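Local coordinates for protein ACDH-11, isoform b (Caenorhabditis elegans, PDB 4Y9J) that belongs to the acyl-CoA dehydrogenase family and binds flavin-adenine dinucleotide in a four-chain assembly, at residues 22-27 against 331-336; 204-209 against 235-240; 252-257 against 296-301; 483-488 against 553-558. All coordinates share one frame; numbering follows the deposited sequence.

Contact 1. Residues 22-27 against 331-336; sequences PTLHNP and ISLARD
His25 and Asp336 form a histidine-carboxylate hydrogen bond that ties an N-terminal loop to helix 304-338 of the acyl-CoA dehydrogenase C-terminal domain. The two side chains meet almost at a right angle, with the imidazole and carboxylate planes turned 73° apart. His25 NE2 donates to Asp336 OD1 over 2.8 Å and reaches the oxygen from above the carboxylate plane, 56° out of it, while the oxygen itself sits near the ring plane at the imidazole edge. With CG of Asp336 anti to the backbone N (chi1 -178°), the carboxylate is carried off the helix toward the loop, where its second oxygen, OD2, whose place is less sure, appears to accept the backbone N-H of Thr23 and pairs with Lys340 in a salt bridge.

Beside this polar pair the loop lies on Leu333. Its CD2 methyl is 4.1 Å from Pro22 CB and 4.3 Å from Leu24 CB, so that one methyl touches both side chains; Phe421 packs on both Pro22 and Leu333. Assembly contacts add to the site: Phe591 of the second subunit meets the His25 ring with its plane nearly perpendicular, and Trp85 of the third subunit packs on Pro22.

Where the loop stands off from the helix, two waters fill in. One accepts from His25 N, donates to Thr23 O and lies 2.6 Å from Ser332 OG; the other donates to His25 O at 2.8 Å and is 3.0 Å from the same Ser332 OG.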
loop_
_atom_site.group_PDB
_atom_site.type_symbol
_atom_site.label_atom_id
_atom_site.label_comp_id
_atom_site.label_asym_id
_atom_site.label_seq_id
_atom_site.Cartn_x
_atom_site.Cartn_y
_atom_site.Cartn_z
ATOM N N PRO B 22 26.626 -3.416 9.845
ATOM C CA PRO B 22 27.704 -4.211 9.251
ATOM C C PRO B 22 28.087 -3.722 7.876
ATOM O O PRO B 22 27.228 -3.162 7.147
ATOM C CB PRO B 22 27.062 -5.597 9.143
ATOM C CG PRO B 22 25.619 -5.331 9.037
ATOM C CD PRO B 22 25.388 -4.186 9.983
ATOM N N THR B 23 29.306 -3.996 7.490
ATOM C CA THR B 23 29.847 -3.675 6.174
ATOM C C THR B 23 30.021 -4.951 5.342
ATOM O O THR B 23 30.586 -5.920 5.841
ATOM C CB THR B 23 31.233 -3.034 6.308
ATOM O OG1 THR B 23 31.139 -1.859 7.103
ATOM C CG2 THR B 23 31.871 -2.656 4.924
ATOM N N LEU B 24 29.577 -4.902 4.080
ATOM C CA LEU B 24 29.778 -5.968 3.122
ATOM C C LEU B 24 31.077 -5.715 2.425
ATOM O O LEU B 24 31.301 -4.671 1.675
ATOM C CB LEU B 24 28.649 -6.049 2.099
ATOM C CG LEU B 24 28.824 -7.114 1.033
ATOM C CD1 LEU B 24 28.817 -8.463 1.700
ATOM C CD2 LEU B 24 27.778 -7.019 -0.075
ATOM N N HIS B 25 31.975 -6.642 2.649
ATOM C CA HIS B 25 33.277 -6.537 2.008
ATOM C C HIS B 25 33.271 -7.331 0.704
ATOM O O HIS B 25 32.419 -8.171 0.517
ATOM C CB HIS B 25 34.348 -7.093 2.943
ATOM C CG HIS B 25 34.391 -6.428 4.284
ATOM N ND1 HIS B 25 34.888 -5.150 4.462
ATOM C CD2 HIS B 25 34.062 -6.879 5.516
ATOM C CE1 HIS B 25 34.828 -4.841 5.752
ATOM N NE2 HIS B 25 34.321 -5.866 6.403
ATOM N N ASN B 26 34.234 -7.046 -0.192
ATOM C CA ASN B 26 34.393 -7.793 -1.459
ATOM C C ASN B 26 34.300 -9.277 -1.141
ATOM O O ASN B 26 35.177 -9.779 -0.418
ATOM C CB ASN B 26 35.765 -7.474 -2.070
ATOM C CG ASN B 26 36.010 -8.208 -3.400
ATOM O OD1 ASN B 26 35.818 -9.409 -3.495
ATOM N ND2 ASN B 26 36.437 -7.485 -4.394
ATOM N N PRO B 27 33.256 -9.989 -1.641
ATOM C CA PRO B 27 33.037 -11.346 -1.202
ATOM C C PRO B 27 34.026 -12.385 -1.751
ATOM O O PRO B 27 34.052 -13.491 -1.261
ATOM C CB PRO B 27 31.613 -11.623 -1.634
ATOM C CG PRO B 27 31.403 -10.763 -2.807
ATOM C CD PRO B 27 32.101 -9.529 -2.430
ATOM N N ILE B 331 27.380 -14.983 7.906
ATOM C CA ILE B 331 28.545 -15.107 8.707
ATOM C C ILE B 331 29.492 -13.925 8.413
ATOM O O ILE B 331 30.097 -13.375 9.307
ATOM C CB ILE B 331 29.269 -16.459 8.412
ATOM C CG1 ILE B 331 28.439 -17.671 8.842
ATOM C CG2 ILE B 331 30.665 -16.502 9.041
ATOM C CD1 ILE B 331 29.098 -18.981 8.396
ATOM N N SER B 332 29.660 -13.566 7.148
ATOM C CA SER B 332 30.451 -12.394 6.807
ATOM C C SER B 332 29.940 -11.119 7.483
ATOM O O SER B 332 30.727 -10.287 7.979
ATOM C CB SER B 332 30.501 -12.182 5.258
ATOM O OG SER B 332 31.366 -11.123 4.925
ATOM N N LEU B 333 28.628 -10.912 7.414
ATOM C CA LEU B 333 28.071 -9.736 8.027
ATOM C C LEU B 333 28.130 -9.774 9.552
ATOM O O LEU B 333 28.546 -8.784 10.174
ATOM C CB LEU B 333 26.658 -9.550 7.574
ATOM C CG LEU B 333 26.513 -9.182 6.087
ATOM C CD1 LEU B 333 25.059 -9.230 5.699
ATOM C CD2 LEU B 333 27.167 -7.855 5.725
ATOM N N ALA B 334 27.856 -10.945 10.114
ATOM C CA ALA B 334 27.881 -11.082 11.586
ATOM C C ALA B 334 29.280 -10.920 12.089
ATOM O O ALA B 334 29.526 -10.194 13.088
ATOM C CB ALA B 334 27.264 -12.421 11.988
ATOM N N ARG B 335 30.264 -11.535 11.451
ATOM C CA ARG B 335 31.591 -11.304 11.927
ATOM C C ARG B 335 32.099 -9.849 11.844
ATOM O O ARG B 335 32.775 -9.383 12.772
ATOM C CB ARG B 335 32.658 -12.272 11.367
ATOM C CG ARG B 335 33.151 -11.938 10.003
ATOM C CD ARG B 335 34.120 -13.006 9.485
ATOM N NE ARG B 335 34.628 -12.601 8.178
ATOM C CZ ARG B 335 35.647 -13.174 7.550
ATOM N NH1 ARG B 335 36.308 -14.173 8.095
ATOM N NH2 ARG B 335 36.026 -12.699 6.369
ATOM N N ASP B 336 31.766 -9.137 10.777
ATOM C CA ASP B 336 32.099 -7.739 10.733
ATOM C C ASP B 336 31.410 -6.898 11.842
ATOM O O ASP B 336 32.013 -6.045 12.446
ATOM C CB ASP B 336 31.739 -7.176 9.383
ATOM C CG ASP B 336 32.105 -5.760 9.273
ATOM O OD1 ASP B 336 33.243 -5.492 9.013
ATOM O OD2 ASP B 336 31.217 -4.889 9.393
HETATM O O HOH W 1 31.276 -8.568 4.673
HETATM O O HOH W 2 31.858 -10.408 2.036
#

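Contact 2. Residues 204-209 against 235-240; sequences DTYAVQ and LARIVD
Thr205, Ala207, Arg237 and Val239 carry the backbone ladder here. Arg237 N donates to Thr205 O over 2.7 Å, Ala207 N returns a bond to Arg237 O, and Val239 N reaches Ala207 O at 3.0 Å. Arg237 O also receives the CA-H of Tyr206, 3.2 Å from Tyr206 CA. These bonds make strands 206-209 and 231-238 parallel neighbours in the mixed beta-sheet of the acyl-CoA dehydrogenase middle domain.

On one face of this ladder the Tyr206 side chain crosses that of Arg237 at a slant: CD2 meets Arg237 CB and CE2 meets Arg237 CD, each at 3.9 Å. Val239 CG2 comes to the ring from its edge. On the opposite face Ala207 CB touches both Ala236 CB and Ile238 CG1, and Phe255 of the adjoining strand 252-258 packs on both alanines.

Further out, polar partners hold the side-chain ends. Tyr206 OH donates to Asp204 OD1 in a very short bond of 2.5 Å, the acceptor lying in the ring plane; Asp204 OD2 in turn pairs with Arg5 of the third subunit. The arm of Arg237 runs extended from CG to NE, and its guanidinium is held by the carbonyls of Gly248, Leu246, Cys203 and Ala200. Thr205 OG1 is bonded to Glu192.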
loop_
_atom_site.group_PDB
_atom_site.type_symbol
_atom_site.label_atom_id
_atom_site.label_comp_id
_atom_site.label_asym_id
_atom_site.label_seq_id
_atom_site.Cartn_x
_atom_site.Cartn_y
_atom_site.Cartn_z
ATOM N N ASP B 204 -1.874 -32.339 -14.751
ATOM C CA ASP B 204 -3.124 -32.422 -15.520
ATOM C C ASP B 204 -3.130 -31.326 -16.627
ATOM O O ASP B 204 -4.194 -30.675 -16.869
ATOM C CB ASP B 204 -4.297 -32.183 -14.566
ATOM C CG ASP B 204 -5.572 -32.781 -15.063
ATOM O OD1 ASP B 204 -5.566 -33.981 -15.484
ATOM O OD2 ASP B 204 -6.603 -32.109 -15.028
ATOM N N THR B 205 -1.989 -31.173 -17.325
ATOM C CA THR B 205 -1.927 -30.372 -18.550
ATOM C C THR B 205 -1.891 -31.252 -19.752
ATOM O O THR B 205 -1.189 -32.281 -19.729
ATOM C CB THR B 205 -0.718 -29.453 -18.481
ATOM O OG1 THR B 205 -0.904 -28.597 -17.360
ATOM C CG2 THR B 205 -0.551 -28.629 -19.729
ATOM N N TYR B 206 -2.665 -30.874 -20.801
ATOM C CA TYR B 206 -2.900 -31.681 -21.973
ATOM C C TYR B 206 -2.412 -30.920 -23.184
ATOM O O TYR B 206 -2.460 -29.668 -23.210
ATOM C CB TYR B 206 -4.395 -32.062 -22.114
ATOM C CG TYR B 206 -4.788 -32.917 -20.954
ATOM C CD1 TYR B 206 -5.138 -32.341 -19.749
ATOM C CD2 TYR B 206 -4.698 -34.298 -21.024
ATOM C CE1 TYR B 206 -5.417 -33.108 -18.634
ATOM C CE2 TYR B 206 -4.958 -35.085 -19.931
ATOM C CZ TYR B 206 -5.306 -34.492 -18.723
ATOM O OH TYR B 206 -5.623 -35.246 -17.632
ATOM N N ALA B 207 -1.906 -31.666 -24.148
ATOM C CA ALA B 207 -1.315 -31.116 -25.370
ATOM C C ALA B 207 -2.048 -31.669 -26.563
ATOM O O ALA B 207 -2.094 -32.894 -26.768
ATOM C CB ALA B 207 0.154 -31.490 -25.466
ATOM N N VAL B 208 -2.617 -30.769 -27.365
ATOM C CA VAL B 208 -3.379 -31.185 -28.503
ATOM C C VAL B 208 -2.613 -30.877 -29.766
ATOM O O VAL B 208 -2.273 -29.749 -30.013
ATOM C CB VAL B 208 -4.739 -30.487 -28.558
ATOM C CG1 VAL B 208 -5.452 -30.822 -29.856
ATOM C CG2 VAL B 208 -5.591 -30.921 -27.368
ATOM N N GLN B 209 -2.396 -31.881 -30.604
ATOM C CA GLN B 209 -1.546 -31.676 -31.768
ATOM C C GLN B 209 -2.113 -30.636 -32.702
ATOM O O GLN B 209 -3.259 -30.712 -33.093
ATOM C CB GLN B 209 -1.348 -32.984 -32.521
ATOM C CG GLN B 209 -0.278 -32.891 -33.605
ATOM C CD GLN B 209 -0.158 -34.179 -34.404
ATOM O OE1 GLN B 209 -1.160 -34.741 -34.832
ATOM N NE2 GLN B 209 1.060 -34.678 -34.561
ATOM N N LEU B 235 5.880 -29.756 -18.911
ATOM C CA LEU B 235 5.427 -31.131 -19.161
ATOM C C LEU B 235 3.965 -31.065 -19.419
ATOM O O LEU B 235 3.309 -30.237 -18.789
ATOM C CB LEU B 235 5.613 -31.947 -17.902
ATOM C CG LEU B 235 7.074 -32.086 -17.492
ATOM C CD1 LEU B 235 7.127 -32.841 -16.158
ATOM C CD2 LEU B 235 7.929 -32.821 -18.541
ATOM N N ALA B 236 3.473 -31.935 -20.290
ATOM C CA ALA B 236 2.065 -32.109 -20.580
ATOM C C ALA B 236 1.780 -33.501 -21.101
ATOM O O ALA B 236 2.695 -34.202 -21.519
ATOM C CB ALA B 236 1.627 -31.084 -21.625
ATOM N N ARG B 237 0.503 -33.877 -21.102
ATOM C CA ARG B 237 0.033 -35.144 -21.618
ATOM C C ARG B 237 -0.548 -35.019 -22.988
ATOM O O ARG B 237 -1.516 -34.291 -23.204
ATOM C CB ARG B 237 -1.053 -35.689 -20.716
ATOM C CG ARG B 237 -0.602 -35.893 -19.284
ATOM C CD ARG B 237 -1.652 -36.601 -18.426
ATOM N NE ARG B 237 -1.204 -36.506 -17.059
ATOM C CZ ARG B 237 -0.325 -37.311 -16.472
ATOM N NH1 ARG B 237 0.156 -38.403 -17.121
ATOM N NH2 ARG B 237 0.062 -37.027 -15.230
ATOM N N ILE B 238 0.028 -35.781 -23.920
ATOM C CA ILE B 238 -0.344 -35.674 -25.289
ATOM C C ILE B 238 -1.656 -36.413 -25.418
ATOM O O ILE B 238 -1.835 -37.472 -24.801
ATOM C CB ILE B 238 0.751 -36.250 -26.220
ATOM C CG1 ILE B 238 1.930 -35.250 -26.217
ATOM C CG2 ILE B 238 0.160 -36.496 -27.596
ATOM C CD1 ILE B 238 2.969 -35.520 -27.281
ATOM N N VAL B 239 -2.587 -35.800 -26.128
ATOM C CA VAL B 239 -3.909 -36.369 -26.370
ATOM C C VAL B 239 -3.877 -37.128 -27.706
ATOM O O VAL B 239 -3.494 -36.567 -28.715
ATOM C CB VAL B 239 -4.968 -35.241 -26.491
ATOM C CG1 VAL B 239 -6.348 -35.833 -26.748
ATOM C CG2 VAL B 239 -4.972 -34.351 -25.251
ATOM N N ASP B 240 -4.286 -38.397 -27.700
ATOM C CA ASP B 240 -4.268 -39.183 -28.924
ATOM C C ASP B 240 -5.486 -38.866 -29.827
ATOM O O ASP B 240 -6.347 -38.069 -29.467
ATOM C CB ASP B 240 -4.155 -40.672 -28.591
ATOM C CG ASP B 240 -5.356 -41.204 -27.879
ATOM O OD1 ASP B 240 -6.474 -40.740 -28.117
ATOM O OD2 ASP B 240 -5.179 -42.096 -27.060
HETATM O O HOH W 3 -3.806 -34.426 -30.171
#

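Contact 3. Residues 252-257 against 296-301; sequences LSLFLL and ERIGDQ
Leu254 lays its CD2 branch against the CD1 end of Ile298, 3.6 Å away, the two side chains crossing at a slant. Ile298 has CG1 between its backbone N and carbonyl carbon (chi1 62°), a crowded position that turns CD1 toward the leucine; the same methyl also comes within 4.2 Å of Leu256 CB. Ile308 of helix 304-338 packs on Leu254 as well.

On the opposite face of the sheet, the Phe255 ring lies obliquely against Arg297, with CD2 near Arg297 CA and CE2 3.9 Å from Arg297 CB, while the arginine's end bends away to Asp213 in a salt bridge and to Gly299 O. Tyr215 meets the Phe255 ring edge-to-face.

Leu256 and Glu296 exchange a reciprocal pair of backbone bonds, Leu256 N to Glu296 O at 2.9 Å and Glu296 N to Leu256 O at 2.8 Å. Ile298 N donates to Leu254 O. Beyond it a water accepts from Leu254 N and donates to Ile298 O and Asp300 O. This antiparallel strand pairing, from which the chain leads into helix 304-338, belongs to the beta-sheet middle domain of the acyl-CoA dehydrogenase fold.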
loop_
_atom_site.group_PDB
_atom_site.type_symbol
_atom_site.label_atom_id
_atom_site.label_comp_id
_atom_site.label_asym_id
_atom_site.label_seq_id
_atom_site.Cartn_x
_atom_site.Cartn_y
_atom_site.Cartn_z
ATOM N N LEU B 252 3.580 -38.352 -19.714
ATOM C CA LEU B 252 4.144 -37.020 -19.801
ATOM C C LEU B 252 5.204 -36.878 -20.871
ATOM O O LEU B 252 6.058 -37.759 -21.030
ATOM C CB LEU B 252 4.692 -36.633 -18.436
ATOM C CG LEU B 252 3.637 -36.497 -17.348
ATOM C CD1 LEU B 252 4.347 -36.313 -16.020
ATOM C CD2 LEU B 252 2.718 -35.288 -17.605
ATOM N N SER B 253 5.099 -35.800 -21.651
ATOM C CA SER B 253 6.114 -35.394 -22.591
ATOM C C SER B 253 6.605 -33.977 -22.277
ATOM O O SER B 253 5.927 -33.184 -21.588
ATOM C CB SER B 253 5.559 -35.508 -24.006
ATOM O OG SER B 253 5.068 -36.844 -24.320
ATOM N N LEU B 254 7.789 -33.659 -22.781
ATOM C CA LEU B 254 8.422 -32.362 -22.547
ATOM C C LEU B 254 8.170 -31.416 -23.712
ATOM O O LEU B 254 8.169 -31.846 -24.848
ATOM C CB LEU B 254 9.936 -32.560 -22.390
ATOM C CG LEU B 254 10.762 -31.319 -22.059
ATOM C CD1 LEU B 254 10.367 -30.713 -20.729
ATOM C CD2 LEU B 254 12.235 -31.676 -22.075
ATOM N N PHE B 255 8.012 -30.131 -23.392
ATOM C CA PHE B 255 7.703 -29.078 -24.352
ATOM C C PHE B 255 8.505 -27.847 -24.089
ATOM O O PHE B 255 8.810 -27.499 -22.936
ATOM C CB PHE B 255 6.202 -28.680 -24.335
ATOM C CG PHE B 255 5.285 -29.779 -24.744
ATOM C CD1 PHE B 255 4.912 -30.741 -23.831
ATOM C CD2 PHE B 255 4.835 -29.878 -26.031
ATOM C CE1 PHE B 255 4.093 -31.791 -24.202
ATOM C CE2 PHE B 255 3.986 -30.933 -26.424
ATOM C CZ PHE B 255 3.620 -31.886 -25.490
ATOM N N LEU B 256 8.770 -27.157 -25.162
ATOM C CA LEU B 256 9.468 -25.882 -25.147
ATOM C C LEU B 256 8.547 -24.867 -25.770
ATOM O O LEU B 256 8.022 -25.146 -26.859
ATOM C CB LEU B 256 10.776 -25.921 -25.977
ATOM C CG LEU B 256 11.572 -24.606 -26.067
ATOM C CD1 LEU B 256 12.166 -24.172 -24.745
ATOM C CD2 LEU B 256 12.676 -24.731 -27.148
ATOM N N LEU B 257 8.366 -23.724 -25.100
ATOM C CA LEU B 257 7.553 -22.634 -25.638
ATOM C C LEU B 257 8.073 -21.259 -25.395
ATOM O O LEU B 257 8.859 -21.033 -24.445
ATOM C CB LEU B 257 6.106 -22.692 -25.166
ATOM C CG LEU B 257 5.753 -22.344 -23.725
ATOM C CD1 LEU B 257 4.313 -21.891 -23.604
ATOM C CD2 LEU B 257 5.944 -23.478 -22.823
ATOM N N GLU B 296 6.337 -26.602 -28.633
ATOM C CA GLU B 296 7.030 -27.630 -29.476
ATOM C C GLU B 296 7.460 -28.829 -28.637
ATOM O O GLU B 296 8.085 -28.652 -27.603
ATOM C CB GLU B 296 8.242 -27.018 -30.127
ATOM C CG GLU B 296 8.060 -25.692 -30.828
ATOM C CD GLU B 296 6.977 -25.661 -31.868
ATOM O OE1 GLU B 296 6.654 -26.726 -32.426
ATOM O OE2 GLU B 296 6.475 -24.534 -32.174
ATOM N N ARG B 297 7.062 -30.031 -29.028
ATOM C CA ARG B 297 7.454 -31.219 -28.295
ATOM C C ARG B 297 8.924 -31.510 -28.522
ATOM O O ARG B 297 9.354 -31.560 -29.662
ATOM C CB ARG B 297 6.696 -32.481 -28.758
ATOM C CG ARG B 297 6.965 -33.693 -27.843
ATOM C CD ARG B 297 7.026 -35.075 -28.503
ATOM N NE ARG B 297 7.280 -35.049 -29.938
ATOM C CZ ARG B 297 8.336 -35.552 -30.559
ATOM N NH1 ARG B 297 9.307 -36.204 -29.941
ATOM N NH2 ARG B 297 8.395 -35.430 -31.853
ATOM N N ILE B 298 9.637 -31.838 -27.449
ATOM C CA ILE B 298 11.069 -32.164 -27.511
ATOM C C ILE B 298 11.339 -33.400 -26.664
ATOM O O ILE B 298 10.636 -33.728 -25.712
ATOM C CB ILE B 298 11.957 -30.963 -27.061
ATOM C CG1 ILE B 298 11.671 -30.599 -25.619
ATOM C CG2 ILE B 298 11.785 -29.797 -28.008
ATOM C CD1 ILE B 298 12.626 -29.585 -25.012
ATOM N N GLY B 299 12.350 -34.149 -27.062
ATOM C CA GLY B 299 12.542 -35.460 -26.514
ATOM C C GLY B 299 11.467 -36.430 -26.984
ATOM O O GLY B 299 10.532 -36.088 -27.682
ATOM N N ASP B 300 11.584 -37.639 -26.500
ATOM C CA ASP B 300 10.659 -38.715 -26.833
ATOM C C ASP B 300 9.325 -38.611 -26.081
ATOM O O ASP B 300 9.298 -38.326 -24.868
ATOM C CB ASP B 300 11.331 -40.027 -26.439
ATOM C CG ASP B 300 12.588 -40.313 -27.266
ATOM O OD1 ASP B 300 12.592 -39.974 -28.460
ATOM O OD2 ASP B 300 13.554 -40.874 -26.697
ATOM N N GLN B 301 8.237 -38.912 -26.779
ATOM C CA GLN B 301 6.929 -38.974 -26.149
ATOM C C GLN B 301 6.898 -39.966 -24.990
ATOM O O GLN B 301 7.389 -41.093 -25.088
ATOM C CB GLN B 301 5.886 -39.338 -27.187
ATOM C CG GLN B 301 4.454 -39.102 -26.722
ATOM C CD GLN B 301 3.440 -39.304 -27.846
ATOM O OE1 GLN B 301 3.752 -39.115 -29.021
ATOM N NE2 GLN B 301 2.227 -39.718 -27.486
HETATM O O HOH W 4 9.041 -35.597 -24.473
#

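Contact 4. Residues 483-488 against 553-558; sequences TEDEKL and SDIEVA
Apolar contacts centre on Ile555, which faces the start of helix 486-512. Leu488 meets it at about a right angle: Leu488 CG lies 3.9 Å from Ile555 CG2, and Leu488 CD1 approaches Ile555 CG1. The CD2 branch of the leucine extends along helix 552-563 to Ala558 CB, 4.0 Å away. Ile555 also touches the carboxylate of Asp485, whose side chain comes from the opposite direction and sets OD2 3.5 Å from Ile555 CD1.

That aspartate is the N-cap of helix 486-512. Its CG is anti to the backbone N (chi1 -171°), which brings OD1 back over the first turn to accept the N-H of Lys487 at 2.8 Å and, more weakly, that of Leu488. The cap thus serves the helix start on one oxygen while the other rests on the isoleucine. Both helices belong to the all-helical C-terminal region of this acyl-CoA dehydrogenase relative, where helix 552-563 also packs on helix 524-545 through Ala558 and Leu540.

The charged contact is a salt bridge from Lys487 NZ to Glu556 OE2, 2.6 Å long and using the syn lone pair of the carboxylate oxygen. Lys487 reaches it with a chain extended beyond CG, whereas Glu556 bends at chi2 (61°) to turn its carboxylate toward the lysine. Arg560 holds the other oxygen, OE1, and Tyr559 makes a cation-pi contact with Lys487.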
loop_
_atom_site.group_PDB
_atom_site.type_symbol
_atom_site.label_atom_id
_atom_site.label_comp_id
_atom_site.label_asym_id
_atom_site.label_seq_id
_atom_site.Cartn_x
_atom_site.Cartn_y
_atom_site.Cartn_z
ATOM N N THR B 483 48.757 -38.094 7.728
ATOM C CA THR B 483 48.511 -38.865 8.967
ATOM C C THR B 483 49.489 -38.422 10.057
ATOM O O THR B 483 49.298 -38.721 11.245
ATOM C CB THR B 483 48.616 -40.413 8.798
ATOM O OG1 THR B 483 49.818 -40.774 8.060
ATOM C CG2 THR B 483 47.365 -40.982 8.122
ATOM N N GLU B 484 50.525 -37.699 9.635
ATOM C CA GLU B 484 51.511 -37.155 10.534
ATOM C C GLU B 484 50.995 -36.000 11.415
ATOM O O GLU B 484 51.539 -35.746 12.470
ATOM C CB GLU B 484 52.744 -36.777 9.724
ATOM C CG GLU B 484 53.450 -37.999 9.110
ATOM C CD GLU B 484 52.917 -38.471 7.729
ATOM O OE1 GLU B 484 52.028 -37.827 7.084
ATOM O OE2 GLU B 484 53.455 -39.516 7.249
ATOM N N ASP B 485 49.952 -35.298 10.991
ATOM C CA ASP B 485 49.146 -34.474 11.933
ATOM C C ASP B 485 48.131 -35.374 12.635
ATOM O O ASP B 485 47.297 -35.996 11.973
ATOM C CB ASP B 485 48.398 -33.364 11.206
ATOM C CG ASP B 485 47.751 -32.370 12.158
ATOM O OD1 ASP B 485 46.888 -32.774 12.967
ATOM O OD2 ASP B 485 48.078 -31.170 12.072
ATOM N N GLU B 486 48.246 -35.450 13.960
ATOM C CA GLU B 486 47.371 -36.229 14.826
ATOM C C GLU B 486 45.861 -35.978 14.650
ATOM O O GLU B 486 45.042 -36.885 14.785
ATOM C CB GLU B 486 47.711 -35.864 16.262
ATOM C CG GLU B 486 47.036 -36.734 17.297
ATOM C CD GLU B 486 47.878 -36.949 18.541
ATOM O OE1 GLU B 486 49.047 -37.422 18.433
ATOM O OE2 GLU B 486 47.340 -36.642 19.637
ATOM N N LYS B 487 45.511 -34.730 14.415
ATOM C CA LYS B 487 44.091 -34.354 14.231
ATOM C C LYS B 487 43.550 -34.860 12.920
ATOM O O LYS B 487 42.426 -35.309 12.857
ATOM C CB LYS B 487 43.903 -32.850 14.332
ATOM C CG LYS B 487 43.977 -32.373 15.765
ATOM C CD LYS B 487 43.959 -30.863 15.873
ATOM C CE LYS B 487 43.945 -30.446 17.339
ATOM N NZ LYS B 487 43.365 -29.090 17.532
ATOM N N LEU B 488 44.390 -34.854 11.884
ATOM C CA LEU B 488 43.966 -35.358 10.600
ATOM C C LEU B 488 43.922 -36.884 10.603
ATOM O O LEU B 488 43.050 -37.477 9.981
ATOM C CB LEU B 488 44.865 -34.801 9.528
ATOM C CG LEU B 488 44.821 -33.272 9.457
ATOM C CD1 LEU B 488 45.857 -32.784 8.456
ATOM C CD2 LEU B 488 43.425 -32.767 9.061
ATOM N N SER B 553 43.824 -23.070 10.313
ATOM C CA SER B 553 42.354 -23.107 10.447
ATOM C C SER B 553 41.814 -24.279 9.614
ATOM O O SER B 553 40.848 -24.929 10.005
ATOM C CB SER B 553 41.711 -21.799 9.991
ATOM O OG SER B 553 41.362 -21.775 8.571
ATOM N N ASP B 554 42.466 -24.608 8.494
ATOM C CA ASP B 554 41.963 -25.665 7.645
ATOM C C ASP B 554 42.045 -27.005 8.361
ATOM O O ASP B 554 41.121 -27.826 8.250
ATOM C CB ASP B 554 42.732 -25.725 6.308
ATOM C CG ASP B 554 42.402 -24.541 5.370
ATOM O OD1 ASP B 554 41.230 -24.094 5.287
ATOM O OD2 ASP B 554 43.327 -24.065 4.652
ATOM N N ILE B 555 43.119 -27.240 9.096
ATOM C CA ILE B 555 43.271 -28.512 9.877
ATOM C C ILE B 555 42.240 -28.601 11.010
ATOM O O ILE B 555 41.600 -29.621 11.227
ATOM C CB ILE B 555 44.695 -28.696 10.472
ATOM C CG1 ILE B 555 45.724 -28.933 9.371
ATOM C CG2 ILE B 555 44.742 -29.902 11.400
ATOM C CD1 ILE B 555 47.160 -28.648 9.760
ATOM N N GLU B 556 42.093 -27.509 11.725
ATOM C CA GLU B 556 41.188 -27.473 12.857
ATOM C C GLU B 556 39.723 -27.673 12.418
ATOM O O GLU B 556 38.938 -28.333 13.097
ATOM C CB GLU B 556 41.334 -26.142 13.559
ATOM C CG GLU B 556 40.545 -26.107 14.852
ATOM C CD GLU B 556 40.997 -27.158 15.887
ATOM O OE1 GLU B 556 40.169 -27.481 16.814
ATOM O OE2 GLU B 556 42.183 -27.613 15.798
ATOM N N VAL B 557 39.378 -27.116 11.264
ATOM C CA VAL B 557 38.033 -27.275 10.699
ATOM C C VAL B 557 37.780 -28.746 10.299
ATOM O O VAL B 557 36.717 -29.296 10.574
ATOM C CB VAL B 557 37.853 -26.366 9.479
ATOM C CG1 VAL B 557 36.611 -26.747 8.725
ATOM C CG2 VAL B 557 37.734 -24.918 9.895
ATOM N N ALA B 558 38.780 -29.408 9.684
ATOM C CA ALA B 558 38.595 -30.800 9.296
ATOM C C ALA B 558 38.415 -31.663 10.522
ATOM O O ALA B 558 37.581 -32.592 10.501
ATOM C CB ALA B 558 39.725 -31.305 8.447
#

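How the contacts relate
Contacts 2 and 3 form one continuous patch of the middle-domain sheet, with centres 10 Å apart: strands 231-238 and 252-258 are neighbours, Ala236 O lies 2.9 Å from Ser253 N, and Phe255 CZ packs 3.5 Å from Ala207 CB. Of the two, contact 2 lies nearer the bound ligands, with the Leu235 side chain about 7 Å from the undecanethioate ligand (UCC) and about 8 Å from flavin-adenine dinucleotide (FAD); the Leu254 side chain of contact 3 is about 11 Å from each. Contact 1 lies across the chain's centre, about 45 Å from contact 3 between centres, with the side chain of Pro22 about 11 Å from a bound FAD. Contacts 1 and 4 are both touched by the second subunit; their nearest atoms are about 9 Å apart.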